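Local coordinates for protein diphosphomevalonate decarboxylase, putative (Trypanosoma brucei, PDB 2HKE) that probably catalyses the ATP-dependent decarboxylation of (R)-5-diphosphomevalonate to isopentenyl diphosphate, in the mevalonate pathway that feeds isoprenoid and sterol synthesis, at residues D61-R64 with E69-V72; S102-P107 with M112-S117; A121-L126 with M138-G143. The protein carries 1 engineered substitution. All blocks are in the same frame, centred on the assembly; numbering follows the deposited sequence.

Contact 1: D61-R64 with E69-V72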
loop_
_atom_site.group_PDB
_atom_site.type_symbol
_atom_site.label_atom_id
_atom_site.label_comp_id
_atom_site.label_asym_id
_atom_site.label_seq_id
_atom_site.Cartn_x
_atom_site.Cartn_y
_atom_site.Cartn_z
ATOM N N ASP A 61 14.758 17.555 17.793
ATOM C CA ASP A 61 14.665 16.831 16.532
ATOM C C ASP A 61 13.936 17.710 15.536
ATOM O O ASP A 61 13.111 18.550 15.939
ATOM C CB ASP A 61 13.896 15.547 16.724
ATOM C CG ASP A 61 14.567 14.617 17.703
ATOM O OD1 ASP A 61 15.816 14.451 17.639
ATOM O OD2 ASP A 61 13.832 14.084 18.537
ATOM N N THR A 62 14.245 17.528 14.254
ATOM C CA THR A 62 13.526 18.220 13.202
ATOM C C THR A 62 13.005 17.268 12.147
ATOM O O THR A 62 13.563 16.184 11.884
ATOM C CB THR A 62 14.392 19.273 12.494
ATOM O OG1 THR A 62 15.406 18.613 11.731
ATOM C CG2 THR A 62 15.051 20.243 13.501
ATOM N N LEU A 63 11.930 17.694 11.511
ATOM C CA LEU A 63 11.309 16.906 10.478
ATOM C C LEU A 63 10.950 17.844 9.346
ATOM O O LEU A 63 10.306 18.843 9.592
ATOM C CB LEU A 63 10.052 16.274 11.035
ATOM C CG LEU A 63 9.170 15.525 10.055
ATOM C CD1 LEU A 63 9.934 14.370 9.436
ATOM C CD2 LEU A 63 7.896 15.035 10.823
ATOM N N ARG A 64 11.356 17.508 8.132
ATOM C CA ARG A 64 11.009 18.262 6.938
ATOM C C ARG A 64 10.278 17.302 6.025
ATOM O O ARG A 64 10.794 16.209 5.682
ATOM C CB ARG A 64 12.263 18.790 6.275
ATOM C CG ARG A 64 12.020 19.912 5.237
ATOM C CD ARG A 64 13.374 20.479 4.689
ATOM N NE ARG A 64 14.061 21.351 5.621
ATOM C CZ ARG A 64 13.781 22.645 5.807
ATOM N NH1 ARG A 64 12.801 23.245 5.131
ATOM N NH2 ARG A 64 14.487 23.342 6.681
ATOM N N GLU A 69 9.378 22.420 6.804
ATOM C CA GLU A 69 9.660 22.001 8.161
ATOM C C GLU A 69 8.372 21.964 8.980
ATOM O O GLU A 69 7.558 22.894 8.976
ATOM C CB GLU A 69 10.768 22.840 8.830
ATOM C CG GLU A 69 11.129 22.270 10.214
ATOM C CD GLU A 69 12.149 23.065 10.978
ATOM O OE1 GLU A 69 12.737 24.011 10.380
ATOM O OE2 GLU A 69 12.354 22.739 12.182
ATOM N N VAL A 70 8.214 20.858 9.699
ATOM C CA VAL A 70 7.015 20.539 10.434
ATOM C C VAL A 70 7.367 20.454 11.940
ATOM O O VAL A 70 8.507 20.161 12.257
ATOM C CB VAL A 70 6.511 19.211 9.810
ATOM C CG1 VAL A 70 6.066 18.185 10.830
ATOM C CG2 VAL A 70 5.506 19.525 8.708
ATOM N N ASP A 71 6.417 20.728 12.839
ATOM C CA ASP A 71 6.694 20.661 14.286
ATOM C C ASP A 71 6.595 19.191 14.743
ATOM O O ASP A 71 5.509 18.615 14.691
ATOM C CB ASP A 71 5.696 21.510 15.100
ATOM C CG ASP A 71 6.094 21.651 16.605
ATOM O OD1 ASP A 71 7.035 21.000 17.082
ATOM O OD2 ASP A 71 5.464 22.475 17.308
ATOM N N VAL A 72 7.708 18.614 15.179
ATOM C CA VAL A 72 7.702 17.199 15.647
ATOM C C VAL A 72 6.787 17.015 16.863
ATOM O O VAL A 72 6.072 16.000 16.983
ATOM C CB VAL A 72 9.115 16.656 15.939
ATOM C CG1 VAL A 72 9.040 15.246 16.521
ATOM C CG2 VAL A 72 9.973 16.630 14.665
HETATM O O HOH W 1 10.263 20.008 15.477
HETATM O O HOH W 2 11.127 20.324 12.541
#
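A short β hairpin joins strand 62-65 to strand 68-70, at the outer part of the N-terminal domain, and Arg64 faces Glu69 in it as an antiparallel non-hydrogen-bonded pair, their CA atoms 4.2 Å apart. The bond that ties the strands runs from Val70 N to Leu63 O, 2.9 Å long and nearly straight, with 172° at the hydrogen. Leu63 O also receives a CA-H contact from Glu69 CA at 3.5 Å.

Leu63 and Val70 share one face of the hairpin. Leu63 has CG anti to its backbone N (chi1 173°), which lays its side chain alongside that of Val70, both pointing the same way, with CD2 meeting Val70 CG1 at 3.6 Å. Beyond the paired part, Val72 turns its CG2 onto Leu63 CB, also at 3.6 Å. Helix 76-86 covers this apolar patch through Val78, Gln79 and Leu82.

On the other face Arg64 and Glu69 cross at about a right angle, guanidinium and carboxylate planes 59° apart. Arg64 NH2 lies 4.1 Å from Glu69 OE1, which stands well out of the guanidinium plane with no N-H directed at it, so any attraction is probably one of charge alone; Arg64 NH1 bonds instead to Gly67 O. Water fills in where the strands part: one molecule links Asp61 O to Val72 N, and another accepts from Leu63 N at 2.9 Å while lying 2.7 Å from Glu69 OE2.

Contact 2: S102-P107 with M112-S117; sequences SENNFP and MASSAS
Phe106 meets Met112 and Ser114 across the loop that leads from strand 97-104 into helix 114-130, a connection whose sequence, one glycine followed by a serine-rich run, matches the phosphate-binding motif of the GHMP kinase superfamily; as in relatives, it probably cradles the ATP phosphates.

Apolar packing comes first. The Phe106 ring crosses the Met112 chain at about a right angle, with CD2 only 3.5 Å from Met112 CG and 3.6 Å from its CB. On the other side of the ring's axis, CD1 approaches Ser114 CB at 3.8 Å. Ile12 of strand 5-15 touches both Phe106 and Met112, and Met112 also reaches Leu360, Cys187 and Val189 of the other sheet.

The polar contacts shape each segment rather than bonding the two directly. Asn104 forms an Asx turn: its chi1 of 78° brings OD1 within 2.8 Å of Phe106 N, with the donor in the carbonyl plane, while its CG sits at the edge of the Phe106 ring. Ser117 OG pairs with Ser48 OG.

Water supplies the cross-links. One molecule donates to Ser114 O at 3.0 Å and accepts weakly from Asn104 ND2; the other accepts from Met112 N at 2.6 Å and donates weakly to Pro107 O.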
loop_
_atom_site.group_PDB
_atom_site.type_symbol
_atom_site.label_atom_id
_atom_site.label_comp_id
_atom_site.label_asym_id
_atom_site.label_seq_id
_atom_site.Cartn_x
_atom_site.Cartn_y
_atom_site.Cartn_z
ATOM N N SER A 102 12.120 14.151 4.529
ATOM C CA SER A 102 11.377 13.133 3.835
ATOM C C SER A 102 10.705 13.727 2.606
ATOM O O SER A 102 10.199 14.850 2.663
ATOM C CB SER A 102 10.324 12.557 4.760
ATOM O OG SER A 102 10.975 11.927 5.827
ATOM N N GLU A 103 10.700 12.986 1.511
ATOM C CA GLU A 103 9.869 13.379 0.368
ATOM C C GLU A 103 9.349 12.166 -0.397
ATOM O O GLU A 103 9.728 11.019 -0.120
ATOM C CB GLU A 103 10.689 14.252 -0.577
ATOM C CG GLU A 103 11.677 13.461 -1.367
ATOM C CD GLU A 103 12.641 14.312 -2.175
ATOM O OE1 GLU A 103 12.897 15.493 -1.797
ATOM O OE2 GLU A 103 13.172 13.766 -3.162
ATOM N N ASN A 104 8.524 12.419 -1.409
ATOM C CA ASN A 104 8.155 11.366 -2.350
ATOM C C ASN A 104 7.877 11.996 -3.696
ATOM O O ASN A 104 7.701 13.204 -3.767
ATOM C CB ASN A 104 6.942 10.562 -1.835
ATOM C CG ASN A 104 5.623 11.283 -2.048
ATOM O OD1 ASN A 104 5.172 11.408 -3.173
ATOM N ND2 ASN A 104 5.016 11.751 -0.973
ATOM N N ASN A 105 7.865 11.188 -4.740
ATOM C CA ASN A 105 7.637 11.683 -6.107
ATOM C C ASN A 105 6.336 11.148 -6.716
ATOM O O ASN A 105 6.200 11.080 -7.925
ATOM C CB ASN A 105 8.821 11.341 -6.996
ATOM C CG ASN A 105 8.988 9.852 -7.225
ATOM O OD1 ASN A 105 8.450 9.007 -6.475
ATOM N ND2 ASN A 105 9.712 9.504 -8.287
ATOM N N PHE A 106 5.382 10.766 -5.885
ATOM C CA PHE A 106 4.110 10.304 -6.411
ATOM C C PHE A 106 3.414 11.522 -6.973
ATOM O O PHE A 106 3.442 12.602 -6.355
ATOM C CB PHE A 106 3.242 9.655 -5.343
ATOM C CG PHE A 106 3.685 8.262 -4.988
ATOM C CD1 PHE A 106 4.554 8.047 -3.947
ATOM C CD2 PHE A 106 3.229 7.176 -5.722
ATOM C CE1 PHE A 106 4.993 6.749 -3.630
ATOM C CE2 PHE A 106 3.634 5.876 -5.412
ATOM C CZ PHE A 106 4.534 5.670 -4.373
ATOM N N PRO A 107 2.768 11.360 -8.135
ATOM C CA PRO A 107 1.997 12.475 -8.684
ATOM C C PRO A 107 1.046 13.038 -7.649
ATOM O O PRO A 107 0.372 12.290 -6.932
ATOM C CB PRO A 107 1.219 11.834 -9.826
ATOM C CG PRO A 107 2.064 10.735 -10.244
ATOM C CD PRO A 107 2.688 10.173 -8.997
ATOM N N MET A 112 -2.199 8.164 -3.895
ATOM C CA MET A 112 -1.429 6.951 -3.630
ATOM C C MET A 112 -1.110 6.881 -2.141
ATOM O O MET A 112 -0.967 7.925 -1.470
ATOM C CB MET A 112 -0.135 6.931 -4.437
ATOM C CG MET A 112 -0.306 7.112 -5.946
ATOM S SD MET A 112 -1.514 6.016 -6.604
ATOM C CE MET A 112 -0.547 4.480 -6.713
ATOM N N ALA A 113 -0.942 5.662 -1.633
ATOM C CA ALA A 113 -0.799 5.420 -0.193
ATOM C C ALA A 113 0.630 5.699 0.217
ATOM O O ALA A 113 1.340 4.800 0.711
ATOM C CB ALA A 113 -1.168 3.971 0.143
ATOM N N SER A 114 1.059 6.943 0.001
ATOM C CA SER A 114 2.454 7.284 0.159
ATOM C C SER A 114 2.847 7.441 1.634
ATOM O O SER A 114 4.030 7.524 1.966
ATOM C CB SER A 114 2.792 8.537 -0.664
ATOM O OG SER A 114 2.041 9.661 -0.237
ATOM N N SER A 115 1.871 7.472 2.532
ATOM C CA SER A 115 2.203 7.445 3.970
ATOM C C SER A 115 2.819 6.104 4.379
ATOM O O SER A 115 3.753 6.051 5.194
ATOM C CB SER A 115 0.964 7.752 4.820
ATOM O OG SER A 115 0.259 6.546 5.049
ATOM N N ALA A 116 2.337 5.022 3.789
ATOM C CA ALA A 116 2.902 3.693 4.034
ATOM C C ALA A 116 4.381 3.669 3.679
ATOM O O ALA A 116 5.216 3.175 4.436
ATOM C CB ALA A 116 2.187 2.654 3.199
ATOM N N SER A 117 4.689 4.172 2.497
ATOM C CA SER A 117 6.062 4.144 2.019
ATOM C C SER A 117 6.936 5.122 2.812
ATOM O O SER A 117 8.110 4.810 3.155
ATOM C CB SER A 117 6.056 4.420 0.523
ATOM O OG SER A 117 5.456 5.678 0.237
HETATM O O HOH W 3 6.026 9.758 1.599
HETATM O O HOH W 4 -0.641 10.134 -4.506
#

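Contact 3: A121-L126 with M138-G143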
loop_
_atom_site.group_PDB
_atom_site.type_symbol
_atom_site.label_atom_id
_atom_site.label_comp_id
_atom_site.label_asym_id
_atom_site.label_seq_id
_atom_site.Cartn_x
_atom_site.Cartn_y
_atom_site.Cartn_z
ATOM N N ALA A 121 10.176 4.122 4.952
ATOM C CA ALA A 121 11.504 4.666 4.631
ATOM C C ALA A 121 12.106 5.368 5.855
ATOM O O ALA A 121 13.309 5.234 6.135
ATOM C CB ALA A 121 11.396 5.605 3.432
ATOM N N MET A 122 11.293 6.120 6.590
ATOM C CA MET A 122 11.780 6.810 7.786
ATOM C C MET A 122 12.202 5.834 8.887
ATOM O O MET A 122 13.225 6.021 9.557
ATOM C CB MET A 122 10.702 7.752 8.302
ATOM C CG MET A 122 11.155 8.627 9.403
ATOM S SD MET A 122 9.836 9.631 10.069
ATOM C CE MET A 122 9.141 10.379 8.594
ATOM N N SER A 123 11.370 4.828 9.119
ATOM C CA SER A 123 11.717 3.737 10.070
ATOM C C SER A 123 13.092 3.130 9.766
ATOM O O SER A 123 13.965 3.043 10.645
ATOM C CB SER A 123 10.679 2.585 10.027
ATOM O OG SER A 123 11.189 1.479 10.760
ATOM N N ALA A 124 13.294 2.729 8.521
ATOM C CA ALA A 124 14.546 2.065 8.139
ATOM C C ALA A 124 15.759 3.001 8.267
ATOM O O ALA A 124 16.790 2.582 8.752
ATOM C CB ALA A 124 14.477 1.500 6.711
ATOM N N ALA A 125 15.601 4.269 7.872
ATOM C CA ALA A 125 16.685 5.260 7.970
ATOM C C ALA A 125 17.032 5.524 9.429
ATOM O O ALA A 125 18.203 5.592 9.780
ATOM C CB ALA A 125 16.289 6.584 7.242
ATOM N N LEU A 126 16.024 5.660 10.287
ATOM C CA LEU A 126 16.240 5.943 11.681
ATOM C C LEU A 126 16.926 4.784 12.392
ATOM O O LEU A 126 17.803 4.994 13.225
ATOM C CB LEU A 126 14.930 6.264 12.391
ATOM C CG LEU A 126 14.354 7.640 12.114
ATOM C CD1 LEU A 126 12.897 7.730 12.579
ATOM C CD2 LEU A 126 15.252 8.705 12.758
ATOM N N MET A 138 8.304 -3.221 12.793
ATOM C CA MET A 138 7.653 -2.786 14.022
ATOM C C MET A 138 7.748 -1.311 14.305
ATOM O O MET A 138 6.806 -0.736 14.848
ATOM C CB MET A 138 8.159 -3.593 15.222
ATOM C CG MET A 138 7.693 -5.053 15.126
ATOM S SD MET A 138 8.266 -6.019 16.574
ATOM C CE MET A 138 8.291 -4.690 17.775
ATOM N N LEU A 139 8.846 -0.679 13.923
ATOM C CA LEU A 139 8.910 0.782 14.083
ATOM C C LEU A 139 8.011 1.499 13.079
ATOM O O LEU A 139 7.361 2.483 13.409
ATOM C CB LEU A 139 10.354 1.239 13.923
ATOM C CG LEU A 139 10.562 2.677 14.301
ATOM C CD1 LEU A 139 10.270 2.915 15.754
ATOM C CD2 LEU A 139 11.996 3.120 13.906
ATOM N N ALA A 140 7.993 1.015 11.843
ATOM C CA ALA A 140 7.154 1.574 10.786
ATOM C C ALA A 140 5.670 1.510 11.200
ATOM O O ALA A 140 4.945 2.453 10.970
ATOM C CB ALA A 140 7.378 0.813 9.493
ATOM N N ARG A 141 5.284 0.416 11.871
ATOM C CA ARG A 141 3.904 0.161 12.340
ATOM C C ARG A 141 3.415 1.262 13.240
ATOM O O ARG A 141 2.253 1.680 13.163
ATOM C CB ARG A 141 3.878 -1.166 13.108
ATOM C CG ARG A 141 2.497 -1.712 13.308
ATOM C CD ARG A 141 2.438 -2.752 14.396
ATOM N NE ARG A 141 2.597 -2.146 15.706
ATOM C CZ ARG A 141 3.487 -2.472 16.625
ATOM N NH1 ARG A 141 4.314 -3.504 16.467
ATOM N NH2 ARG A 141 3.464 -1.859 17.781
ATOM N N LEU A 142 4.323 1.773 14.080
ATOM C CA LEU A 142 4.006 2.910 14.958
ATOM C C LEU A 142 3.606 4.190 14.212
ATOM O O LEU A 142 2.936 5.053 14.771
ATOM C CB LEU A 142 5.193 3.221 15.879
ATOM C CG LEU A 142 5.410 2.143 16.945
ATOM C CD1 LEU A 142 6.710 2.469 17.726
ATOM C CD2 LEU A 142 4.227 1.930 17.932
ATOM N N GLY A 143 4.160 4.365 13.023
ATOM C CA GLY A 143 3.914 5.507 12.200
ATOM C C GLY A 143 2.656 5.312 11.415
ATOM O O GLY A 143 1.844 6.210 11.390
#
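Ser123 of helix 114-130 is the residue through which that helix touches Leu139 and Ala140 of helix 136-143. The closeness of the backbones shows in the 5.1 Å between Ser123 CA and Ala140 CA, a spacing that the small side chains of this pair permit.

From its CB outward, the serine meets the second helix at every atom. Ser123 CB rests against the backbone of Ala140, 3.6 Å from its N and 3.7 Å from its CA, and lies 3.8 Å from Ala140 CB. Next comes OG, which stands anti to the backbone N of Ser123 (chi1 169°) and is thereby carried forward to the neighbouring helix. There it lies 3.3 Å from Leu139 CB and 3.6 Å from Leu139 CD2. The amide of Ala140 is also close, with its N 3.4 Å from Ser123 OG, but the angle is too poor for a hydrogen bond. The buried hydroxyl is instead satisfied by donating to Val136 O, in the first turn of helix 136-143.

Leu139 returns the contact by folding its side chain over the serine: with chi1 at -170° and chi2 at 63°, CD2 comes within 3.8 Å of Ser123 O as well as reaching the hydroxyl.

Helix 76-86 adjoins both partners, Met81 touching Ser123 and Leu142, and Leu85 touching Leu126. Away from helix 136-143, helix 114-130 lies on the sheet: Ala121, Ala124 and Ala125 meet Val8 of strand 5-15, while Met122 packs on Ile100 of strand 97-104.

Overall arrangement
All three contacts belong to the N-terminal domain and follow one another along the chain. Contact 1 and contact 2, centres about 17 Å apart, join through the parallel pairing of strands 62-65 and 97-104, where Arg64 O and Ser102 N lie 2.7 Å apart, a probable hydrogen bond. Contacts 2 and 3, centres about 14 Å apart, share helix 114-130, whose start borders the probable ATP phosphate loop and whose middle packs on helix 136-143. Met122 bridges the group: its CE lies 3.7 Å from Ser102 OG and 4.2 Å from Leu63 CD1. Contact 2 flanks the presumed phosphate loop, whereas the centre of contact 1 lies about 25 Å from the centre of the chain.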